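PDB 4A8X: RNA-binding protein with serine-rich domain 1 from Homo sapiens, which binds RNA and serves as an auxiliary component of the exon junction complex deposited at splice junctions on mRNAs, its RRM domain being required to form the ASAP complex. Local coordinates for residues K6-L12 and G48-F54. Numbering follows the deposited sequence.
Sequences KVHIGRL and GYAYVEF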
loop_
_atom_site.group_PDB
_atom_site.type_symbol
_atom_site.label_atom_id
_atom_site.label_comp_id
_atom_site.label_asym_id
_atom_site.label_seq_id
_atom_site.Cartn_x
_atom_site.Cartn_y
_atom_site.Cartn_z
ATOM N N LYS A 6 2.655 -16.471 -19.928
ATOM C CA LYS A 6 1.851 -15.402 -19.334
ATOM C C LYS A 6 1.505 -15.737 -17.887
ATOM O O LYS A 6 1.145 -16.873 -17.581
ATOM C CB LYS A 6 0.583 -15.199 -20.152
ATOM C CG LYS A 6 -0.255 -13.976 -19.693
ATOM C CD LYS A 6 -1.645 -13.943 -20.395
ATOM C CE LYS A 6 -1.540 -13.905 -21.895
ATOM N NZ LYS A 6 -2.876 -14.057 -22.539
ATOM N N VAL A 7 1.591 -14.757 -17.003
ATOM C CA VAL A 7 1.266 -14.967 -15.593
ATOM C C VAL A 7 0.244 -13.921 -15.085
ATOM O O VAL A 7 0.284 -12.751 -15.507
ATOM C CB VAL A 7 2.536 -14.909 -14.691
ATOM C CG1 VAL A 7 3.656 -15.881 -15.205
ATOM C CG2 VAL A 7 3.069 -13.512 -14.592
ATOM N N HIS A 8 -0.661 -14.356 -14.197
ATOM C CA HIS A 8 -1.606 -13.450 -13.515
ATOM C C HIS A 8 -1.012 -13.103 -12.148
ATOM O O HIS A 8 -0.618 -13.986 -11.379
ATOM C CB HIS A 8 -2.971 -14.138 -13.342
ATOM C CG HIS A 8 -3.968 -13.347 -12.544
ATOM N ND1 HIS A 8 -4.018 -13.391 -11.169
ATOM C CD2 HIS A 8 -4.967 -12.516 -12.933
ATOM C CE1 HIS A 8 -5.019 -12.628 -10.741
ATOM N NE2 HIS A 8 -5.604 -12.076 -11.789
ATOM N N ILE A 9 -0.918 -11.829 -11.861
ATOM C CA ILE A 9 -0.479 -11.342 -10.557
ATOM C C ILE A 9 -1.676 -10.786 -9.784
ATOM O O ILE A 9 -2.369 -9.898 -10.278
ATOM C CB ILE A 9 0.555 -10.194 -10.712
ATOM C CG1 ILE A 9 1.696 -10.599 -11.644
ATOM C CG2 ILE A 9 1.079 -9.749 -9.361
ATOM C CD1 ILE A 9 2.368 -11.943 -11.291
ATOM N N GLY A 10 -1.909 -11.307 -8.576
ATOM C CA GLY A 10 -3.087 -10.962 -7.793
ATOM C C GLY A 10 -2.742 -10.298 -6.464
ATOM O O GLY A 10 -1.601 -10.372 -5.994
ATOM N N ARG A 11 -3.743 -9.655 -5.871
ATOM C CA ARG A 11 -3.624 -9.002 -4.560
ATOM C C ARG A 11 -2.694 -7.778 -4.575
ATOM O O ARG A 11 -1.970 -7.515 -3.628
ATOM C CB ARG A 11 -3.161 -10.017 -3.504
ATOM C CG ARG A 11 -4.159 -11.157 -3.194
ATOM C CD ARG A 11 -5.407 -10.666 -2.402
ATOM N NE ARG A 11 -5.084 -10.106 -1.075
ATOM C CZ ARG A 11 -5.819 -9.195 -0.421
ATOM N NH1 ARG A 11 -6.943 -8.714 -0.951
ATOM N NH2 ARG A 11 -5.417 -8.741 0.768
ATOM N N LEU A 12 -2.719 -7.031 -5.659
ATOM C CA LEU A 12 -1.927 -5.824 -5.760
ATOM C C LEU A 12 -2.633 -4.744 -4.962
ATOM O O LEU A 12 -3.850 -4.549 -5.147
ATOM C CB LEU A 12 -1.805 -5.398 -7.232
ATOM C CG LEU A 12 -1.020 -6.343 -8.161
ATOM C CD1 LEU A 12 -0.923 -5.814 -9.620
ATOM C CD2 LEU A 12 0.408 -6.574 -7.617
ATOM N N GLY A 48 -6.604 -4.290 -9.013
ATOM C CA GLY A 48 -5.862 -5.079 -8.036
ATOM C C GLY A 48 -5.178 -6.314 -8.601
ATOM O O GLY A 48 -4.749 -7.181 -7.853
ATOM N N TYR A 49 -5.069 -6.380 -9.927
ATOM C CA TYR A 49 -4.350 -7.467 -10.555
ATOM C C TYR A 49 -3.712 -7.037 -11.887
ATOM O O TYR A 49 -4.048 -5.978 -12.428
ATOM C CB TYR A 49 -5.268 -8.648 -10.758
ATOM C CG TYR A 49 -6.368 -8.441 -11.766
ATOM C CD1 TYR A 49 -6.144 -8.623 -13.116
ATOM C CD2 TYR A 49 -7.639 -8.042 -11.351
ATOM C CE1 TYR A 49 -7.178 -8.428 -14.050
ATOM C CE2 TYR A 49 -8.668 -7.854 -12.259
ATOM C CZ TYR A 49 -8.433 -8.046 -13.606
ATOM O OH TYR A 49 -9.462 -7.846 -14.493
ATOM N N ALA A 50 -2.781 -7.860 -12.386
ATOM C CA ALA A 50 -2.147 -7.622 -13.676
ATOM C C ALA A 50 -1.821 -8.942 -14.379
ATOM O O ALA A 50 -1.585 -9.961 -13.725
ATOM C CB ALA A 50 -0.862 -6.813 -13.506
ATOM N N TYR A 51 -1.809 -8.923 -15.711
ATOM C CA TYR A 51 -1.212 -10.035 -16.449
ATOM C C TYR A 51 0.132 -9.576 -16.997
ATOM O O TYR A 51 0.273 -8.439 -17.490
ATOM C CB TYR A 51 -2.101 -10.492 -17.590
ATOM C CG TYR A 51 -3.430 -11.041 -17.176
ATOM C CD1 TYR A 51 -3.602 -12.406 -16.980
ATOM C CD2 TYR A 51 -4.521 -10.208 -17.002
ATOM C CE1 TYR A 51 -4.845 -12.931 -16.620
ATOM C CE2 TYR A 51 -5.782 -10.727 -16.655
ATOM C CZ TYR A 51 -5.916 -12.097 -16.463
ATOM O OH TYR A 51 -7.121 -12.642 -16.102
ATOM N N VAL A 52 1.127 -10.446 -16.879
ATOM C CA VAL A 52 2.450 -10.180 -17.430
ATOM C C VAL A 52 2.870 -11.339 -18.358
ATOM O O VAL A 52 2.853 -12.509 -17.958
ATOM C CB VAL A 52 3.491 -9.962 -16.301
ATOM C CG1 VAL A 52 4.870 -9.753 -16.881
ATOM C CG2 VAL A 52 3.088 -8.730 -15.440
ATOM N N GLU A 53 3.225 -11.013 -19.595
ATOM C CA GLU A 53 3.666 -12.035 -20.546
ATOM C C GLU A 53 5.140 -11.854 -20.823
ATOM O O GLU A 53 5.567 -10.767 -21.214
ATOM C CB GLU A 53 2.865 -11.956 -21.849
ATOM C CG GLU A 53 3.396 -12.904 -22.893
ATOM C CD GLU A 53 2.513 -13.008 -24.108
ATOM O OE1 GLU A 53 2.689 -12.191 -25.036
ATOM O OE2 GLU A 53 1.659 -13.925 -24.139
ATOM N N PHE A 54 5.904 -12.924 -20.616
ATOM C CA PHE A 54 7.341 -12.905 -20.824
ATOM C C PHE A 54 7.667 -13.445 -22.213
ATOM O O PHE A 54 6.801 -13.995 -22.902
ATOM C CB PHE A 54 8.055 -13.735 -19.773
ATOM C CG PHE A 54 7.983 -13.155 -18.393
ATOM C CD1 PHE A 54 8.912 -12.183 -17.983
ATOM C CD2 PHE A 54 6.994 -13.567 -17.500
ATOM C CE1 PHE A 54 8.855 -11.642 -16.707
ATOM C CE2 PHE A 54 6.901 -13.003 -16.215
ATOM C CZ PHE A 54 7.851 -12.034 -15.812
#
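The ring of His8 turns an edge onto one face of the Tyr51 ring, its CD2 standing 3.7 Å from Tyr51 CZ and displaced toward the rim, in a T-shaped pair with planes at 74°. On the side of its NE2, His8 meets Tyr49: NE2 is 3.6 Å from Tyr49 CB, and the two rings are nearly parallel but slid so far apart that they scarcely overlap. With CG trans to the backbone N (chi1 175°), the imidazole leans across toward the neighbouring strand and reaches both tyrosines. Replacing His8 by alanine would probably leave the face of Tyr51 without its edge-on partner and open a gap beside Tyr49 CB. Phe54, on the other side of the sheet, receives Val7 CG2 at its ring edge, 4.2 Å from CE2, while Val52 CG1 of its own strand lies over one face.

Strands 6-10 and 46-54, whose sequences fit RNP2 and RNP1, are the antiparallel central pair of the RRM beta-sheet, and His8, Tyr49 and Tyr51 lie on the sheet face turned from the two helices, the surface with which canonical RRMs, and possibly this one, bind RNA. Val7 and Val52 are a hydrogen-bonded pair, Val7 N giving to Val52 O at 2.7 Å, and Ile9 and Ala50 repeat this two residues further on, where Ile9 N points almost straight at Ala50 O (N-H...O 177°). Beneath them Val7 packs on Ala60 and Leu64 of helix 57-67, and Ile9 on Phe25 of helix 18-26. Past the strand end, Leu12 N bonds to Gly48 O from above the carbonyl plane, and Leu12 CD1 rests 4.0 Å from Ala50 CB. At the opposite end Lys6 slants across Glu53, its NZ bonded to Ala84 O, with Trp86 as a cation-pi partner.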